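Local coordinates for CELL WALL surface anchor family protein (Streptococcus pneumoniae, PDB 3ZGH) that probably mediates pneumococcal adhesion to host cells by binding keratin 10 through this basic, MSCRAMM-type domain of the serine-rich repeat protein PsrP, at residues K57-T65 / T168-A176; I77-N88 / G146-S157. All coordinates share one frame; numbering follows the deposited sequence.

Contact 1 of 2, residues K57-T65 / T168-A176. With ACT (acetate ion), chain D.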
loop_
_atom_site.group_PDB
_atom_site.type_symbol
_atom_site.label_atom_id
_atom_site.label_comp_id
_atom_site.label_asym_id
_atom_site.label_seq_id
_atom_site.Cartn_x
_atom_site.Cartn_y
_atom_site.Cartn_z
ATOM N N LYS A 57 -13.511 -11.734 6.303
ATOM C CA LYS A 57 -13.051 -10.529 5.656
ATOM C C LYS A 57 -11.653 -10.702 5.087
ATOM O O LYS A 57 -10.895 -11.623 5.490
ATOM C CB LYS A 57 -13.055 -9.374 6.654
ATOM C CG LYS A 57 -12.145 -9.615 7.865
ATOM C CD LYS A 57 -12.317 -8.527 8.908
ATOM C CE LYS A 57 -11.331 -8.678 10.068
ATOM N NZ LYS A 57 -11.583 -9.954 10.805
ATOM N N LEU A 58 -11.312 -9.840 4.143
ATOM C CA LEU A 58 -9.931 -9.692 3.741
ATOM C C LEU A 58 -9.358 -8.522 4.527
ATOM O O LEU A 58 -10.029 -7.477 4.642
ATOM C CB LEU A 58 -9.819 -9.358 2.262
ATOM C CG LEU A 58 -10.245 -10.396 1.222
ATOM C CD1 LEU A 58 -10.035 -9.858 -0.218
ATOM C CD2 LEU A 58 -9.482 -11.728 1.442
ATOM N N THR A 59 -8.157 -8.700 5.071
ATOM C CA THR A 59 -7.407 -7.599 5.686
ATOM C C THR A 59 -6.204 -7.299 4.805
ATOM O O THR A 59 -5.402 -8.197 4.491
ATOM C CB THR A 59 -6.932 -7.981 7.081
ATOM O OG1 THR A 59 -8.083 -8.315 7.871
ATOM C CG2 THR A 59 -6.134 -6.825 7.775
ATOM N N PHE A 60 -6.097 -6.041 4.401
ATOM C CA PHE A 60 -5.015 -5.565 3.552
ATOM C C PHE A 60 -4.072 -4.688 4.382
ATOM O O PHE A 60 -4.542 -3.800 5.129
ATOM C CB PHE A 60 -5.595 -4.695 2.423
ATOM C CG PHE A 60 -6.345 -5.446 1.359
ATOM C CD1 PHE A 60 -5.732 -5.761 0.160
ATOM C CD2 PHE A 60 -7.682 -5.800 1.532
ATOM C CE1 PHE A 60 -6.436 -6.455 -0.853
ATOM C CE2 PHE A 60 -8.394 -6.430 0.521
ATOM C CZ PHE A 60 -7.761 -6.783 -0.662
ATOM N N THR A 61 -2.759 -4.895 4.238
ATOM C CA THR A 61 -1.753 -4.028 4.863
ATOM C C THR A 61 -0.727 -3.683 3.775
ATOM O O THR A 61 -0.030 -4.563 3.245
ATOM C CB THR A 61 -1.044 -4.700 6.063
ATOM O OG1 THR A 61 -2.016 -5.151 7.011
ATOM C CG2 THR A 61 -0.095 -3.700 6.792
ATOM N N TYR A 62 -0.662 -2.400 3.447
ATOM C CA TYR A 62 0.103 -1.888 2.330
ATOM C C TYR A 62 1.161 -0.909 2.807
ATOM O O TYR A 62 0.820 0.098 3.416
ATOM C CB TYR A 62 -0.891 -1.170 1.416
ATOM C CG TYR A 62 -0.303 -0.258 0.366
ATOM C CD1 TYR A 62 0.654 -0.705 -0.524
ATOM C CD2 TYR A 62 -0.771 1.054 0.229
ATOM C CE1 TYR A 62 1.163 0.145 -1.509
ATOM C CE2 TYR A 62 -0.281 1.884 -0.726
ATOM C CZ TYR A 62 0.679 1.435 -1.587
ATOM O OH TYR A 62 1.122 2.308 -2.537
ATOM N N THR A 63 2.424 -1.179 2.508
ATOM C CA THR A 63 3.540 -0.383 3.014
ATOM C C THR A 63 4.400 0.061 1.842
ATOM O O THR A 63 4.725 -0.754 0.983
ATOM C CB THR A 63 4.433 -1.189 3.981
ATOM O OG1 THR A 63 3.677 -1.583 5.112
ATOM C CG2 THR A 63 5.643 -0.361 4.478
ATOM N N VAL A 64 4.749 1.342 1.807
ATOM C CA VAL A 64 5.729 1.847 0.855
ATOM C C VAL A 64 6.962 2.248 1.653
ATOM O O VAL A 64 6.840 2.877 2.698
ATOM C CB VAL A 64 5.150 3.046 0.087
ATOM C CG1 VAL A 64 6.257 3.833 -0.663
ATOM C CG2 VAL A 64 4.082 2.557 -0.881
ATOM N N THR A 65 8.146 1.867 1.188
ATOM C CA THR A 65 9.359 2.065 1.961
ATOM C C THR A 65 10.597 2.012 1.070
ATOM O O THR A 65 10.565 1.407 -0.015
ATOM C CB THR A 65 9.485 0.968 3.054
ATOM O OG1 THR A 65 10.729 1.111 3.746
ATOM C CG2 THR A 65 9.383 -0.453 2.471
ATOM N N THR A 168 -13.870 -13.694 -4.368
ATOM C CA THR A 168 -13.078 -12.789 -3.561
ATOM C C THR A 168 -11.860 -12.281 -4.339
ATOM O O THR A 168 -10.840 -11.924 -3.731
ATOM C CB THR A 168 -12.569 -13.487 -2.288
ATOM O OG1 THR A 168 -11.935 -14.713 -2.660
ATOM C CG2 THR A 168 -13.739 -13.810 -1.357
ATOM N N SER A 169 -11.962 -12.230 -5.662
ATOM C CA SER A 169 -10.875 -11.691 -6.473
ATOM C C SER A 169 -10.672 -10.185 -6.210
ATOM O O SER A 169 -11.574 -9.497 -5.717
ATOM C CB SER A 169 -11.131 -11.961 -7.956
ATOM O OG SER A 169 -12.287 -11.288 -8.435
ATOM N N PHE A 170 -9.485 -9.673 -6.528
ATOM C CA PHE A 170 -9.241 -8.243 -6.423
ATOM C C PHE A 170 -8.019 -7.927 -7.284
ATOM O O PHE A 170 -7.262 -8.837 -7.675
ATOM C CB PHE A 170 -9.009 -7.831 -4.949
ATOM C CG PHE A 170 -7.743 -8.382 -4.359
ATOM C CD1 PHE A 170 -6.526 -7.715 -4.527
ATOM C CD2 PHE A 170 -7.758 -9.575 -3.640
ATOM C CE1 PHE A 170 -5.353 -8.258 -4.005
ATOM C CE2 PHE A 170 -6.588 -10.122 -3.121
ATOM C CZ PHE A 170 -5.392 -9.470 -3.301
ATOM N N THR A 171 -7.830 -6.659 -7.601
ATOM C CA THR A 171 -6.538 -6.226 -8.108
ATOM C C THR A 171 -6.136 -4.992 -7.305
ATOM O O THR A 171 -6.983 -4.178 -6.953
ATOM C CB THR A 171 -6.552 -5.857 -9.605
ATOM O OG1 THR A 171 -7.168 -4.589 -9.757
ATOM C CG2 THR A 171 -7.278 -6.899 -10.446
ATOM N N PHE A 172 -4.847 -4.862 -7.015
ATOM C CA PHE A 172 -4.341 -3.709 -6.294
ATOM C C PHE A 172 -3.179 -3.104 -7.102
ATOM O O PHE A 172 -2.296 -3.835 -7.570
ATOM C CB PHE A 172 -3.883 -4.117 -4.891
ATOM C CG PHE A 172 -3.237 -3.000 -4.127
ATOM C CD1 PHE A 172 -4.017 -2.065 -3.459
ATOM C CD2 PHE A 172 -1.854 -2.860 -4.115
ATOM C CE1 PHE A 172 -3.446 -1.025 -2.789
ATOM C CE2 PHE A 172 -1.274 -1.813 -3.423
ATOM C CZ PHE A 172 -2.072 -0.889 -2.765
ATOM N N THR A 173 -3.197 -1.778 -7.257
ATOM C CA THR A 173 -2.169 -1.060 -8.001
ATOM C C THR A 173 -1.400 -0.133 -7.051
ATOM O O THR A 173 -1.950 0.835 -6.513
ATOM C CB THR A 173 -2.787 -0.227 -9.140
ATOM O OG1 THR A 173 -3.560 -1.085 -9.985
ATOM C CG2 THR A 173 -1.690 0.464 -9.981
ATOM N N PRO A 174 -0.129 -0.441 -6.809
ATOM C CA PRO A 174 0.656 0.396 -5.890
ATOM C C PRO A 174 0.946 1.766 -6.465
ATOM O O PRO A 174 0.940 1.953 -7.678
ATOM C CB PRO A 174 1.956 -0.400 -5.706
ATOM C CG PRO A 174 2.076 -1.186 -6.961
ATOM C CD PRO A 174 0.653 -1.573 -7.334
ATOM N N TYR A 175 1.223 2.709 -5.582
ATOM C CA TYR A 175 1.438 4.075 -5.976
ATOM C C TYR A 175 2.388 4.727 -4.976
ATOM O O TYR A 175 2.277 4.526 -3.774
ATOM C CB TYR A 175 0.104 4.817 -6.003
ATOM C CG TYR A 175 0.229 6.291 -6.366
ATOM C CD1 TYR A 175 0.076 6.732 -7.671
ATOM C CD2 TYR A 175 0.511 7.230 -5.392
ATOM C CE1 TYR A 175 0.203 8.114 -7.989
ATOM C CE2 TYR A 175 0.635 8.579 -5.690
ATOM C CZ TYR A 175 0.484 9.020 -6.979
ATOM O OH TYR A 175 0.612 10.383 -7.220
ATOM N N ALA A 176 3.320 5.517 -5.482
ATOM C CA ALA A 176 4.133 6.362 -4.635
ATOM C C ALA A 176 4.519 7.543 -5.489
ATOM O O ALA A 176 4.819 7.385 -6.666
ATOM C CB ALA A 176 5.358 5.616 -4.161
HETATM C C ACT D . -11.170 -8.385 -9.984
HETATM O O ACT D . -12.260 -8.929 -10.289
HETATM O OXT ACT D . -11.256 -7.250 -9.454
HETATM C CH3 ACT D . -9.846 -9.062 -10.250
#
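This is sheet-on-sheet packing in the buried middle of the domain. Strand 57-65, an inner strand of the large antiparallel sheet, lies over strand 170-172, the central strand of a small three-stranded sheet; the two axes run nearly parallel, 13° apart and 11.6 Å at their closest. Aromatic rings fill much of the gap. Phe60 comes down with an edge toward the face of Phe170, its CE1 sitting off-centre over that ring; the planes stand at 81° and the centroids are 5.0 Å apart, a T-shaped pair. One pair along, the roles swap between strands: Phe172 supplies the edge and Tyr62 the face, with Phe172 CZ 3.4 Å above the centre of the Tyr62 ring. The rings occupy the core between the large sheet and the small one of strands 97-99, 170-172 and 193-195, in a domain described as a novel MSCRAMM fold. Trp159, on the neighbouring strand of the large sheet, stacks on Phe60 and also touches Phe172. Beyond the rings, Leu58 CD1 meets Phe170 CD2 at 4.1 Å, and at the other end Val64 CG1 lies 4.0 Å from Ala176 CB. The polar feature is the Tyr62 hydroxyl. Tyr62 turns its ring away from its own backbone N (chi1 165°), which carries OH to Tyr175 N; that N donates over 3.1 Å in a nearly straight bond, and the hydroxyl is also hydrogen-bonded to Asn88 O. On the far side of segment 168-176, an acetate, probably from the crystallisation liquor, sits by Ser169 and Thr171, its methyl 3.4 Å from Thr171 CG2.

Contact 2 of 2, residues I77-N88 / G146-S157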
loop_
_atom_site.group_PDB
_atom_site.type_symbol
_atom_site.label_atom_id
_atom_site.label_comp_id
_atom_site.label_asym_id
_atom_site.label_seq_id
_atom_site.Cartn_x
_atom_site.Cartn_y
_atom_site.Cartn_z
ATOM N N ILE A 77 20.043 6.308 0.809
ATOM C CA ILE A 77 19.309 7.549 0.594
ATOM C C ILE A 77 19.867 8.631 1.516
ATOM O O ILE A 77 19.146 9.525 1.961
ATOM C CB ILE A 77 17.814 7.360 0.838
ATOM C CG1 ILE A 77 17.555 6.745 2.207
ATOM C CG2 ILE A 77 17.207 6.450 -0.241
ATOM C CD1 ILE A 77 16.059 6.716 2.589
ATOM N N SER A 78 21.166 8.546 1.795
ATOM C CA SER A 78 21.782 9.436 2.761
ATOM C C SER A 78 21.689 10.889 2.284
ATOM O O SER A 78 21.756 11.804 3.088
ATOM C CB SER A 78 23.244 9.029 3.020
ATOM O OG SER A 78 23.992 9.011 1.812
ATOM N N SER A 79 21.518 11.104 0.987
ATOM C CA SER A 79 21.425 12.466 0.489
ATOM C C SER A 79 19.962 12.975 0.422
ATOM O O SER A 79 19.703 14.091 -0.038
ATOM C CB SER A 79 22.112 12.585 -0.875
ATOM O OG SER A 79 21.276 12.130 -1.914
ATOM N N MET A 80 19.018 12.164 0.890
ATOM C CA MET A 80 17.617 12.576 0.875
ATOM C C MET A 80 17.433 13.727 1.841
ATOM O O MET A 80 17.895 13.685 2.970
ATOM C CB MET A 80 16.682 11.411 1.246
ATOM C CG MET A 80 15.199 11.773 1.173
ATOM S SD MET A 80 14.194 10.357 1.551
ATOM C CE MET A 80 14.344 9.334 0.090
ATOM N N ARG A 81 16.821 14.809 1.385
ATOM C CA ARG A 81 16.547 15.919 2.290
ATOM C C ARG A 81 15.450 15.561 3.319
ATOM O O ARG A 81 14.488 14.837 3.005
ATOM C CB ARG A 81 16.235 17.190 1.492
ATOM C CG ARG A 81 14.860 17.278 0.852
ATOM C CD ARG A 81 14.679 18.606 0.064
ATOM N NE ARG A 81 13.381 19.248 0.334
ATOM C CZ ARG A 81 12.284 19.105 -0.411
ATOM N NH1 ARG A 81 12.290 18.346 -1.501
ATOM N NH2 ARG A 81 11.162 19.732 -0.068
ATOM N N PRO A 82 15.614 16.027 4.571
ATOM C CA PRO A 82 14.671 15.606 5.617
ATOM C C PRO A 82 13.231 15.987 5.300
ATOM O O PRO A 82 12.332 15.262 5.722
ATOM C CB PRO A 82 15.124 16.385 6.860
ATOM C CG PRO A 82 16.530 16.821 6.589
ATOM C CD PRO A 82 16.691 16.895 5.083
ATOM N N GLY A 83 13.007 17.124 4.629
ATOM C CA GLY A 83 11.656 17.567 4.324
ATOM C C GLY A 83 11.073 17.091 2.998
ATOM O O GLY A 83 9.934 17.461 2.675
ATOM N N TYR A 84 11.832 16.301 2.216
ATOM C CA TYR A 84 11.278 15.602 1.054
ATOM C C TYR A 84 10.115 14.785 1.558
ATOM O O TYR A 84 10.164 14.311 2.682
ATOM C CB TYR A 84 12.324 14.634 0.484
ATOM C CG TYR A 84 11.905 13.787 -0.696
ATOM C CD1 TYR A 84 11.599 14.364 -1.923
ATOM C CD2 TYR A 84 11.887 12.409 -0.603
ATOM C CE1 TYR A 84 11.261 13.572 -3.026
ATOM C CE2 TYR A 84 11.543 11.604 -1.694
ATOM C CZ TYR A 84 11.245 12.199 -2.903
ATOM O OH TYR A 84 10.927 11.424 -3.997
ATOM N N SER A 85 9.077 14.589 0.755
ATOM C CA SER A 85 7.934 13.822 1.223
ATOM C C SER A 85 7.221 13.078 0.107
ATOM O O SER A 85 7.094 13.616 -1.012
ATOM C CB SER A 85 6.927 14.760 1.916
ATOM O OG SER A 85 5.983 13.978 2.638
ATOM N N ILE A 86 6.731 11.876 0.415
ATOM C CA ILE A 86 5.991 11.074 -0.575
ATOM C C ILE A 86 4.594 10.648 -0.093
ATOM O O ILE A 86 4.379 10.486 1.104
ATOM C CB ILE A 86 6.763 9.794 -0.970
ATOM C CG1 ILE A 86 7.079 8.953 0.260
ATOM C CG2 ILE A 86 8.061 10.144 -1.717
ATOM C CD1 ILE A 86 7.527 7.532 -0.084
ATOM N N TYR A 87 3.662 10.491 -1.039
ATOM C CA TYR A 87 2.349 9.862 -0.790
ATOM C C TYR A 87 2.416 8.377 -1.148
ATOM O O TYR A 87 3.225 7.991 -1.996
ATOM C CB TYR A 87 1.290 10.487 -1.683
ATOM C CG TYR A 87 0.955 11.937 -1.407
ATOM C CD1 TYR A 87 0.597 12.363 -0.133
ATOM C CD2 TYR A 87 0.947 12.870 -2.438
ATOM C CE1 TYR A 87 0.243 13.678 0.104
ATOM C CE2 TYR A 87 0.609 14.179 -2.212
ATOM C CZ TYR A 87 0.263 14.585 -0.939
ATOM O OH TYR A 87 -0.081 15.897 -0.720
ATOM N N ASN A 88 1.562 7.538 -0.534
ATOM C CA ASN A 88 1.424 6.134 -0.959
ATOM C C ASN A 88 0.083 5.893 -1.690
ATOM O O ASN A 88 -0.295 4.752 -1.949
ATOM C CB ASN A 88 1.533 5.179 0.233
ATOM C CG ASN A 88 0.336 5.278 1.190
ATOM O OD1 ASN A 88 -0.416 6.279 1.173
ATOM N ND2 ASN A 88 0.194 4.270 2.069
ATOM N N GLY A 146 11.176 12.641 4.518
ATOM C CA GLY A 146 12.531 12.125 4.385
ATOM C C GLY A 146 13.172 11.756 5.718
ATOM O O GLY A 146 13.835 10.735 5.782
ATOM N N PHE A 147 13.013 12.547 6.782
ATOM C CA PHE A 147 13.697 12.161 8.033
ATOM C C PHE A 147 13.189 10.811 8.578
ATOM O O PHE A 147 13.936 10.099 9.264
ATOM C CB PHE A 147 13.654 13.255 9.125
ATOM C CG PHE A 147 12.280 13.666 9.504
ATOM C CD1 PHE A 147 11.530 12.901 10.387
ATOM C CD2 PHE A 147 11.722 14.812 8.968
ATOM C CE1 PHE A 147 10.233 13.274 10.720
ATOM C CE2 PHE A 147 10.442 15.203 9.294
ATOM C CZ PHE A 147 9.683 14.432 10.169
ATOM N N PHE A 148 11.946 10.429 8.266
ATOM C CA PHE A 148 11.469 9.084 8.623
ATOM C C PHE A 148 11.996 8.015 7.633
ATOM O O PHE A 148 12.432 6.920 8.042
ATOM C CB PHE A 148 9.931 9.031 8.662
ATOM C CG PHE A 148 9.307 9.634 9.920
ATOM C CD1 PHE A 148 9.952 9.574 11.150
ATOM C CD2 PHE A 148 8.048 10.233 9.861
ATOM C CE1 PHE A 148 9.347 10.095 12.291
ATOM C CE2 PHE A 148 7.454 10.760 10.989
ATOM C CZ PHE A 148 8.103 10.698 12.209
ATOM N N ALA A 149 11.928 8.313 6.338
ATOM C CA ALA A 149 12.371 7.365 5.303
ATOM C C ALA A 149 13.813 6.947 5.583
ATOM O O ALA A 149 14.183 5.786 5.427
ATOM C CB ALA A 149 12.257 8.011 3.927
ATOM N N LYS A 150 14.616 7.901 6.042
ATOM C CA LYS A 150 16.038 7.677 6.247
ATOM C C LYS A 150 16.334 6.846 7.495
ATOM O O LYS A 150 17.462 6.366 7.672
ATOM C CB LYS A 150 16.776 9.009 6.326
ATOM C CG LYS A 150 16.801 9.770 5.019
ATOM C CD LYS A 150 17.192 11.244 5.238
ATOM C CE LYS A 150 18.688 11.418 5.223
ATOM N NZ LYS A 150 19.067 12.861 5.338
ATOM N N LYS A 151 15.334 6.681 8.356
ATOM C CA LYS A 151 15.452 5.781 9.491
ATOM C C LYS A 151 15.000 4.362 9.114
ATOM O O LYS A 151 14.994 3.475 9.958
ATOM C CB LYS A 151 14.608 6.275 10.676
ATOM C CG LYS A 151 15.117 7.610 11.349
ATOM C CD LYS A 151 14.178 8.016 12.484
ATOM C CE LYS A 151 14.494 9.404 13.063
ATOM N NZ LYS A 151 15.769 9.433 13.835
ATOM N N GLY A 152 14.604 4.140 7.868
ATOM C CA GLY A 152 14.137 2.807 7.480
ATOM C C GLY A 152 12.647 2.637 7.749
ATOM O O GLY A 152 12.157 1.515 7.790
ATOM N N TYR A 153 11.924 3.746 7.951
ATOM C CA TYR A 153 10.493 3.648 8.231
ATOM C C TYR A 153 9.682 3.491 6.945
ATOM O O TYR A 153 10.150 3.833 5.847
ATOM C CB TYR A 153 9.976 4.856 9.006
ATOM C CG TYR A 153 10.540 5.000 10.413
ATOM C CD1 TYR A 153 11.354 4.018 10.966
ATOM C CD2 TYR A 153 10.238 6.112 11.189
ATOM C CE1 TYR A 153 11.871 4.144 12.264
ATOM C CE2 TYR A 153 10.741 6.254 12.499
ATOM C CZ TYR A 153 11.566 5.264 13.021
ATOM O OH TYR A 153 12.081 5.363 14.299
ATOM N N GLY A 154 8.458 3.003 7.086
ATOM C CA GLY A 154 7.560 2.917 5.944
ATOM C C GLY A 154 6.251 3.648 6.178
ATOM O O GLY A 154 5.852 3.927 7.305
ATOM N N LEU A 155 5.574 3.953 5.091
ATOM C CA LEU A 155 4.267 4.578 5.141
ATOM C C LEU A 155 3.254 3.473 4.849
ATOM O O LEU A 155 3.261 2.877 3.744
ATOM C CB LEU A 155 4.194 5.668 4.080
ATOM C CG LEU A 155 2.876 6.433 3.967
ATOM C CD1 LEU A 155 2.490 7.058 5.287
ATOM C CD2 LEU A 155 3.004 7.497 2.884
ATOM N N THR A 156 2.392 3.202 5.833
ATOM C CA THR A 156 1.564 1.995 5.835
ATOM C C THR A 156 0.090 2.369 5.938
ATOM O O THR A 156 -0.286 3.293 6.705
ATOM C CB THR A 156 1.969 1.068 7.008
ATOM O OG1 THR A 156 3.341 0.635 6.850
ATOM C CG2 THR A 156 1.048 -0.168 7.111
ATOM N N SER A 157 -0.742 1.694 5.134
ATOM C CA SER A 157 -2.175 1.884 5.141
ATOM C C SER A 157 -2.799 0.498 5.294
ATOM O O SER A 157 -2.260 -0.497 4.737
ATOM C CB SER A 157 -2.623 2.519 3.823
ATOM O OG SER A 157 -2.119 3.860 3.648
#
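The Asn88 carboxamide has Ser157 OG close to its own plane, where ND2 donates to it over 2.8 Å at 160°. Leu155 CD2 lies over one face of the Asn88 amide, near CG, and 3.8 Å from Asn88 CB; the two side chains cross at about a right angle. Ser157 OG is also bonded to Asn111 OD1, so this hydroxyl links Asn88 to a further strand of the large sheet. At the other end of the contact the Phe147 ring meets Pro82 O obliquely, while its CE1 stands 3.5 Å over the centre of the Phe148 ring. The Arg81 guanidinium is folded back with one face over the backbone of Gly83 and Tyr84.

The first turn of helix 146-149 is held by the carbonyls of the loop that faces it. Gly146 N donates to Tyr84 O at 2.7 Å, tilted from the carbonyl plane, and Phe147 N uses an in-plane lone pair of Pro82 O at 3.0 Å. Arg81 O comes to 3.6 Å from Gly146 CA, so the loop lies close against the start of the helix. Further round the turn, Met80 SD rests 3.9 Å from Ala149 CB, and Ile77 CD1 leans on the Ala149 carbonyl. The Lys150 chain crosses Ile77 at a slant, CG by Ile77 CD1, and passes Met80 CB before bending at chi3 (87°) to bring NZ to Met80 O at 2.8 Å, almost head-on to the carbonyl. A Schellman motif at Gly152, with positive phi, ends the helical turn and releases the chain toward strand 154-162. That strand runs between strands 57-65 and 109-114 of the large sheet, whereas strand 85-87 is the middle of a small sheet flanked by 143-145 and 177-178.

Contact 2 is nested inside the chain loop that contact 1 closes: the order is 57-65, 77-88, 146-157, 168-176. They lie about 20 Å apart, centre to centre, contact 1 near the middle of the chain and contact 2 toward one end. They share the large antiparallel sheet, in which strands 57-65 and 154-162 are neighbours; Tyr62 N lies 2.8 Å from Ser157 O, probably a hydrogen bond, and the Thr63 and Thr156 hydroxyls meet as well. The other side of each contact belongs to a different three-stranded sheet. One large sheet therefore carries two small ones, joining the buried core between the sheets to the end of the domain where the 77-88 loop meets helix 146-149.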